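Local coordinates for protein PA1221 (Pseudomonas aeruginosa, PDB 4DG8) that combines an AMP-binding domain of the ANL superfamily with a predicted phosphopantetheine-attachment domain, and is modelled here with adenosine monophosphate bound, at residues A[191-196]-A[339-343]; A[264-269]-A[292-296]. All blocks are in the same frame, centred on the assembly; numbering follows the deposited sequence.

Interaction 1 of 2, residues A[191-196]-A[339-343]; sequences RLCLGQ and IAGTA
Arg191 reaches from the end of helix 186-193 to Thr342 and holds its hydroxyl side-on with two nitrogens. NE donates to Thr342 OG1 at 2.9 Å and NH2 to the same oxygen at 3.0 Å. OG1 lies close to the guanidinium plane, at its edge. One face of the guanidinium is covered by Ile339, whose CD1 sits 3.7 Å above the plane, over the centre. The two side chains cross at about a right angle. The arginine chain bends at chi2 (80°), which brings CD beside the carbonyl of Ala340.

Gln196 works on the other half of the turn. Its amide meets the backbone of Ala340 twice. Ala340 N donates to Gln196 OE1 at 2.9 Å, in the carbonyl plane and on a lone pair. Gln196 NE2 donates to Ala340 O at 3.1 Å, from a tilted position. The same NE2 also donates to Arg191 O at 2.8 Å. Three bonds therefore fix the rotation of the amide and tell its oxygen from its nitrogen.

Residues 339-342 form a type II beta turn. Gly341 leaves room there for Arg191 CB. Arg191 NH2 also hydrogen-bonds to Asn314 O, and NH1 to Thr315 O. The buried guanidinium thus bonds to a hydroxyl and main-chain carbonyls, all neutral, and the contact ties helix end to turn by polar bonds more than by apolar packing.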
ATOM      1  N   ARG A 191       2.918  13.086  -7.979  1.00 19.33           N
ATOM      2  CA  ARG A 191       2.799  14.033  -6.866  1.00 21.47           C
ATOM      3  C   ARG A 191       3.400  13.407  -5.612  1.00 22.98           C
ATOM      4  O   ARG A 191       4.082  14.092  -4.846  1.00 28.51           O
ATOM      5  CB  ARG A 191       1.356  14.519  -6.632  1.00 22.32           C
ATOM      6  CG  ARG A 191       0.455  13.597  -5.750  1.00 21.62           C
ATOM      7  CD  ARG A 191       0.770  13.835  -4.266  1.00 15.12           C
ATOM      8  NE  ARG A 191      -0.307  13.496  -3.333  1.00 20.68           N
ATOM      9  CZ  ARG A 191      -0.615  12.255  -2.952  1.00 24.68           C
ATOM     10  NH1 ARG A 191       0.032  11.206  -3.457  1.00 18.91           N
ATOM     11  NH2 ARG A 191      -1.595  12.054  -2.082  1.00 23.03           N
ATOM     12  N   LEU A 192       3.176  12.107  -5.420  1.00 22.64           N
ATOM     13  CA  LEU A 192       3.776  11.422  -4.280  1.00 19.28           C
ATOM     14  C   LEU A 192       5.307  11.502  -4.308  1.00 24.45           C
ATOM     15  O   LEU A 192       5.951  11.740  -3.271  1.00 18.95           O
ATOM     16  CB  LEU A 192       3.342   9.933  -4.233  1.00 17.23           C
ATOM     17  CG  LEU A 192       4.045   9.072  -3.157  1.00 17.61           C
ATOM     18  CD1 LEU A 192       3.669   9.564  -1.753  1.00 19.84           C
ATOM     19  CD2 LEU A 192       3.752   7.580  -3.317  1.00 19.64           C
ATOM     20  N   CYS A 193       5.892  11.254  -5.483  1.00 20.94           N
ATOM     21  CA  CYS A 193       7.344  11.030  -5.555  1.00 25.60           C
ATOM     22  C   CYS A 193       8.256  12.232  -5.822  1.00 27.77           C
ATOM     23  O   CYS A 193       9.464  12.140  -5.603  1.00 28.80           O
ATOM     24  CB  CYS A 193       7.654   9.927  -6.577  1.00 21.54           C
ATOM     25  SG  CYS A 193       6.785   8.369  -6.261  1.00 23.03           S
ATOM     26  N   LEU A 194       7.693  13.352  -6.261  1.00 26.04           N
ATOM     27  CA  LEU A 194       8.502  14.481  -6.715  1.00 27.40           C
ATOM     28  C   LEU A 194       8.384  15.712  -5.806  1.00 31.49           C
ATOM     29  O   LEU A 194       7.292  16.057  -5.348  1.00 32.43           O
ATOM     30  CB  LEU A 194       8.117  14.884  -8.154  1.00 27.10           C
ATOM     31  CG  LEU A 194       8.167  13.886  -9.323  1.00 27.04           C
ATOM     32  CD1 LEU A 194       8.009  14.661 -10.642  1.00 28.63           C
ATOM     33  CD2 LEU A 194       9.453  13.059  -9.343  1.00 29.24           C
ATOM     34  N   GLY A 195       9.509  16.386  -5.571  1.00 32.87           N
ATOM     35  CA  GLY A 195       9.517  17.634  -4.828  1.00 26.42           C
ATOM     36  C   GLY A 195       9.178  17.500  -3.349  1.00 29.91           C
ATOM     37  O   GLY A 195       8.699  18.444  -2.712  1.00 32.68           O
ATOM     38  N   GLN A 196       9.433  16.336  -2.771  1.00 21.96           N
ATOM     39  CA  GLN A 196       9.051  16.152  -1.374  1.00 22.19           C
ATOM     40  C   GLN A 196      10.243  16.299  -0.421  1.00 23.41           C
ATOM     41  O   GLN A 196      11.281  15.637  -0.576  1.00 27.53           O
ATOM     42  CB  GLN A 196       8.347  14.801  -1.180  1.00 25.16           C
ATOM     43  CG  GLN A 196       7.161  14.596  -2.107  1.00 26.52           C
ATOM     44  CD  GLN A 196       5.879  15.260  -1.613  1.00 28.46           C
ATOM     45  OE1 GLN A 196       5.865  15.981  -0.596  1.00 22.24           O
ATOM     46  NE2 GLN A 196       4.786  15.014  -2.337  1.00 21.79           N
ATOM     47  N   ILE A 339       1.558  16.329   2.469  1.00 24.04           N
ATOM     48  CA  ILE A 339       2.671  16.238   1.548  1.00 25.63           C
ATOM     49  C   ILE A 339       2.351  17.129   0.361  1.00 25.89           C
ATOM     50  O   ILE A 339       1.187  17.485   0.126  1.00 20.87           O
ATOM     51  CB  ILE A 339       2.936  14.790   1.088  1.00 23.52           C
ATOM     52  CG1 ILE A 339       1.830  14.305   0.158  1.00 25.44           C
ATOM     53  CG2 ILE A 339       3.048  13.844   2.308  1.00 19.84           C
ATOM     54  CD1 ILE A 339       2.215  13.028  -0.593  1.00 19.05           C
ATOM     55  N   ALA A 340       3.380  17.515  -0.381  1.00 27.92           N
ATOM     56  CA  ALA A 340       3.169  18.326  -1.581  1.00 27.15           C
ATOM     57  C   ALA A 340       2.128  17.686  -2.526  1.00 23.99           C
ATOM     58  O   ALA A 340       2.105  16.468  -2.712  1.00 30.01           O
ATOM     59  CB  ALA A 340       4.505  18.570  -2.309  1.00 28.41           C
ATOM     60  N   GLY A 341       1.258  18.512  -3.107  1.00 28.86           N
ATOM     61  CA  GLY A 341       0.237  18.027  -4.029  1.00 26.27           C
ATOM     62  C   GLY A 341      -1.037  17.638  -3.294  1.00 27.09           C
ATOM     63  O   GLY A 341      -2.084  17.379  -3.892  1.00 22.24           O
ATOM     64  N   THR A 342      -0.950  17.625  -1.973  1.00 26.07           N
ATOM     65  CA  THR A 342      -2.101  17.303  -1.149  1.00 25.98           C
ATOM     66  C   THR A 342      -2.442  18.461  -0.217  1.00 31.78           C
ATOM     67  O   THR A 342      -1.581  19.281   0.111  1.00 30.52           O
ATOM     68  CB  THR A 342      -1.819  16.029  -0.353  1.00 18.16           C
ATOM     69  OG1 THR A 342      -1.776  14.930  -1.270  1.00 25.62           O
ATOM     70  CG2 THR A 342      -2.894  15.780   0.708  1.00 21.88           C
ATOM     71  N   ALA A 343      -3.707  18.548   0.175  1.00 30.27           N
ATOM     72  CA  ALA A 343      -4.097  19.437   1.264  1.00 29.05           C
ATOM     73  C   ALA A 343      -5.013  18.684   2.225  1.00 29.98           C
ATOM     74  O   ALA A 343      -5.650  17.713   1.835  1.00 34.86           O
ATOM     75  CB  ALA A 343      -4.803  20.680   0.716  1.00 37.19           C
TER

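Interaction 2 of 2, residues A[264-269]-A[292-296]; sequences FNTLVD and HVRRA
Phe264 points the far end of its ring at the backbone of helix 290-299. CZ touches Ala296 CB at 3.6 Å, and CE2 lies near the carbonyl of His292. The backbone N of Val293 is at the ring edge. Val268, one turn on in the same helix, covers one face of the ring with CG2.

Asn265 lies against the imidazole of His292. Its CB makes a CH-pi contact, 3.8 Å from the ring centroid and 14° off the normal. The amide stacks over the ring too, its plane not far from parallel to the ring. OD1 comes to 3.3 Å from His292 CB.

Val268 fills the middle of the contact. CG2 meets Ala296 CB at 3.9 Å. CG1 is anti to the backbone N and packs along the aliphatic part of Arg295, which runs past in the opposite direction.

Asp269 gives the polar end. His292 NE2 donates a weak, bent bond to OD1, 2.7 Å long at 125°. The carboxylate is turned well out of the ring plane. The other ring nitrogen, ND1, is hydrogen-bonded to Ser289 OG. Arg295 is extended from CG to NE, and its NH1 donates to Asp269 O at 3.0 Å from above the carbonyl plane. Its charge may also be drawn to the carboxylate nearby.

His292 is a knob in a hole formed by Phe264, Asn265, Val268 and Asp269. The axes of the two segments come within 9.6 Å and cross at 49°. Helices 261-270 and 290-299 follow the adjacent parallel strands 256-260 and 280-284. Phe264 also rests on Leu281 and Thr283 of strand 280-284, and Leu267 faces helix 242-250.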
ATOM      1  N   PHE A 264       8.993  -2.512  11.554  1.00 26.49           N
ATOM      2  CA  PHE A 264       9.915  -1.591  12.202  1.00 23.56           C
ATOM      3  C   PHE A 264      10.122  -2.011  13.664  1.00 20.84           C
ATOM      4  O   PHE A 264      11.239  -2.231  14.099  1.00 20.46           O
ATOM      5  CB  PHE A 264       9.370  -0.159  12.091  1.00 24.66           C
ATOM      6  CG  PHE A 264      10.161   0.873  12.845  1.00 25.22           C
ATOM      7  CD1 PHE A 264      11.261   1.495  12.267  1.00 23.74           C
ATOM      8  CD2 PHE A 264       9.791   1.238  14.132  1.00 22.74           C
ATOM      9  CE1 PHE A 264      11.978   2.461  12.960  1.00 28.31           C
ATOM     10  CE2 PHE A 264      10.504   2.194  14.831  1.00 21.23           C
ATOM     11  CZ  PHE A 264      11.596   2.811  14.243  1.00 31.71           C
ATOM     12  N   ASN A 265       9.037  -2.159  14.410  1.00 21.75           N
ATOM     13  CA  ASN A 265       9.128  -2.486  15.832  1.00 18.33           C
ATOM     14  C   ASN A 265       9.899  -3.791  16.075  1.00 24.88           C
ATOM     15  O   ASN A 265      10.748  -3.866  16.965  1.00 27.53           O
ATOM     16  CB  ASN A 265       7.725  -2.596  16.433  1.00 16.26           C
ATOM     17  CG  ASN A 265       7.001  -1.280  16.427  1.00 25.41           C
ATOM     18  OD1 ASN A 265       7.617  -0.237  16.209  1.00 20.78           O
ATOM     19  ND2 ASN A 265       5.691  -1.307  16.681  1.00 23.21           N
ATOM     20  N   THR A 266       9.587  -4.816  15.285  1.00 26.13           N
ATOM     21  CA  THR A 266      10.272  -6.099  15.391  1.00 29.83           C
ATOM     22  C   THR A 266      11.769  -5.999  15.110  1.00 17.00           C
ATOM     23  O   THR A 266      12.590  -6.521  15.873  1.00 22.81           O
ATOM     24  CB  THR A 266       9.652  -7.123  14.430  1.00 32.24           C
ATOM     25  OG1 THR A 266       8.247  -7.156  14.658  1.00 34.59           O
ATOM     26  CG2 THR A 266      10.222  -8.511  14.676  1.00 33.48           C
ATOM     27  N   LEU A 267      12.116  -5.342  14.013  1.00 17.14           N
ATOM     28  CA  LEU A 267      13.518  -5.200  13.637  1.00 18.61           C
ATOM     29  C   LEU A 267      14.236  -4.450  14.741  1.00 25.70           C
ATOM     30  O   LEU A 267      15.353  -4.796  15.115  1.00 27.33           O
ATOM     31  CB  LEU A 267      13.658  -4.467  12.300  1.00 22.58           C
ATOM     32  CG  LEU A 267      13.087  -5.169  11.067  1.00 23.48           C
ATOM     33  CD1 LEU A 267      13.254  -4.278   9.839  1.00 31.53           C
ATOM     34  CD2 LEU A 267      13.744  -6.510  10.841  1.00 21.93           C
ATOM     35  N   VAL A 268      13.567  -3.446  15.302  1.00 22.25           N
ATOM     36  CA  VAL A 268      14.181  -2.648  16.349  1.00 21.88           C
ATOM     37  C   VAL A 268      14.375  -3.414  17.651  1.00 24.92           C
ATOM     38  O   VAL A 268      15.407  -3.253  18.293  1.00 28.78           O
ATOM     39  CB  VAL A 268      13.420  -1.327  16.575  1.00 25.57           C
ATOM     40  CG1 VAL A 268      13.873  -0.656  17.869  1.00 33.42           C
ATOM     41  CG2 VAL A 268      13.650  -0.406  15.394  1.00 19.73           C
ATOM     42  N   ASP A 269      13.388  -4.245  18.020  1.00 25.15           N
ATOM     43  CA  ASP A 269      13.447  -5.154  19.183  1.00 30.91           C
ATOM     44  C   ASP A 269      14.601  -6.142  19.063  1.00 27.40           C
ATOM     45  O   ASP A 269      15.347  -6.381  20.018  1.00 28.61           O
ATOM     46  CB  ASP A 269      12.185  -6.043  19.259  1.00 39.90           C
ATOM     47  CG  ASP A 269      10.957  -5.333  19.836  1.00 44.63           C
ATOM     48  OD1 ASP A 269      11.104  -4.291  20.504  1.00 35.97           O
ATOM     49  OD2 ASP A 269       9.833  -5.853  19.629  1.00 41.15           O
ATOM     50  N   HIS A 292       9.652   2.304  20.545  1.00 26.53           N
ATOM     51  CA  HIS A 292      10.488   1.728  19.487  1.00 23.67           C
ATOM     52  C   HIS A 292      11.167   2.831  18.637  1.00 25.68           C
ATOM     53  O   HIS A 292      12.325   2.694  18.249  1.00 25.53           O
ATOM     54  CB  HIS A 292       9.667   0.773  18.599  1.00 22.42           C
ATOM     55  CG  HIS A 292       9.269  -0.498  19.286  1.00 23.53           C
ATOM     56  ND1 HIS A 292       8.136  -0.607  20.071  1.00 21.83           N
ATOM     57  CD2 HIS A 292       9.862  -1.715  19.315  1.00 17.16           C
ATOM     58  CE1 HIS A 292       8.054  -1.834  20.551  1.00 27.86           C
ATOM     59  NE2 HIS A 292       9.090  -2.525  20.111  1.00 20.93           N
ATOM     60  N   VAL A 293      10.449   3.924  18.364  1.00 23.71           N
ATOM     61  CA  VAL A 293      11.033   5.054  17.640  1.00 19.30           C
ATOM     62  C   VAL A 293      12.179   5.645  18.449  1.00 21.99           C
ATOM     63  O   VAL A 293      13.223   5.991  17.889  1.00 25.99           O
ATOM     64  CB  VAL A 293       9.988   6.159  17.310  1.00 29.40           C
ATOM     65  CG1 VAL A 293      10.676   7.421  16.765  1.00 17.74           C
ATOM     66  CG2 VAL A 293       8.958   5.639  16.326  1.00 23.49           C
ATOM     67  N   ARG A 294      11.978   5.748  19.762  1.00 20.27           N
ATOM     68  CA  ARG A 294      13.002   6.185  20.703  1.00 26.64           C
ATOM     69  C   ARG A 294      14.212   5.255  20.615  1.00 32.28           C
ATOM     70  O   ARG A 294      15.353   5.711  20.485  1.00 30.00           O
ATOM     71  CB  ARG A 294      12.467   6.184  22.156  1.00 26.30           C
ATOM     72  CG  ARG A 294      11.818   7.498  22.625  1.00 24.54           C
ATOM     73  CD  ARG A 294      11.321   7.418  24.089  1.00 21.78           C
ATOM     74  NE  ARG A 294      12.405   7.548  25.071  1.00 24.83           N
ATOM     75  CZ  ARG A 294      12.812   8.712  25.573  1.00 26.66           C
ATOM     76  NH1 ARG A 294      12.219   9.833  25.181  1.00 28.10           N
ATOM     77  NH2 ARG A 294      13.806   8.767  26.455  1.00 25.85           N
ATOM     78  N   ARG A 295      13.977   3.947  20.697  1.00 22.87           N
ATOM     79  CA  ARG A 295      15.118   3.031  20.666  1.00 29.04           C
ATOM     80  C   ARG A 295      15.920   3.176  19.340  1.00 21.03           C
ATOM     81  O   ARG A 295      17.173   3.237  19.329  1.00 22.05           O
ATOM     82  CB  ARG A 295      14.655   1.592  20.901  1.00 22.64           C
ATOM     83  CG  ARG A 295      15.796   0.649  21.206  1.00 26.34           C
ATOM     84  CD  ARG A 295      15.342  -0.788  21.496  1.00 27.55           C
ATOM     85  NE  ARG A 295      16.520  -1.628  21.705  1.00 37.77           N
ATOM     86  CZ  ARG A 295      16.545  -2.940  21.523  1.00 38.79           C
ATOM     87  NH1 ARG A 295      15.445  -3.581  21.164  1.00 51.66           N
ATOM     88  NH2 ARG A 295      17.667  -3.613  21.714  1.00 29.30           N
ATOM     89  N   ALA A 296      15.182   3.276  18.233  1.00 19.94           N
ATOM     90  CA  ALA A 296      15.810   3.435  16.927  1.00 21.62           C
ATOM     91  C   ALA A 296      16.629   4.727  16.840  1.00 28.43           C
ATOM     92  O   ALA A 296      17.826   4.685  16.546  1.00 22.72           O
ATOM     93  CB  ALA A 296      14.778   3.351  15.777  1.00 16.94           C
TER

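Overall arrangement
Both contacts belong to the AMP-binding family region. Along the chain, both segments of interaction 2 fall between the two segments of interaction 1. The centres are 27 Å apart, and the nearest atoms about 17 Å, so the two do not touch. Interaction 2 pairs two helices beside the mixed sheet that runs from strand 256-260 to strand 337-338. Segment 339-343 of interaction 1 lies just past that last strand, where the chain turns into strand 342-347 of the antiparallel sheet. Interaction 1 joins this junction to the end of helix 186-193. The bound adenosine monophosphate is about 11 Å from the side chain of Leu192 and about 10 Å from that of Val293, so neither touches it.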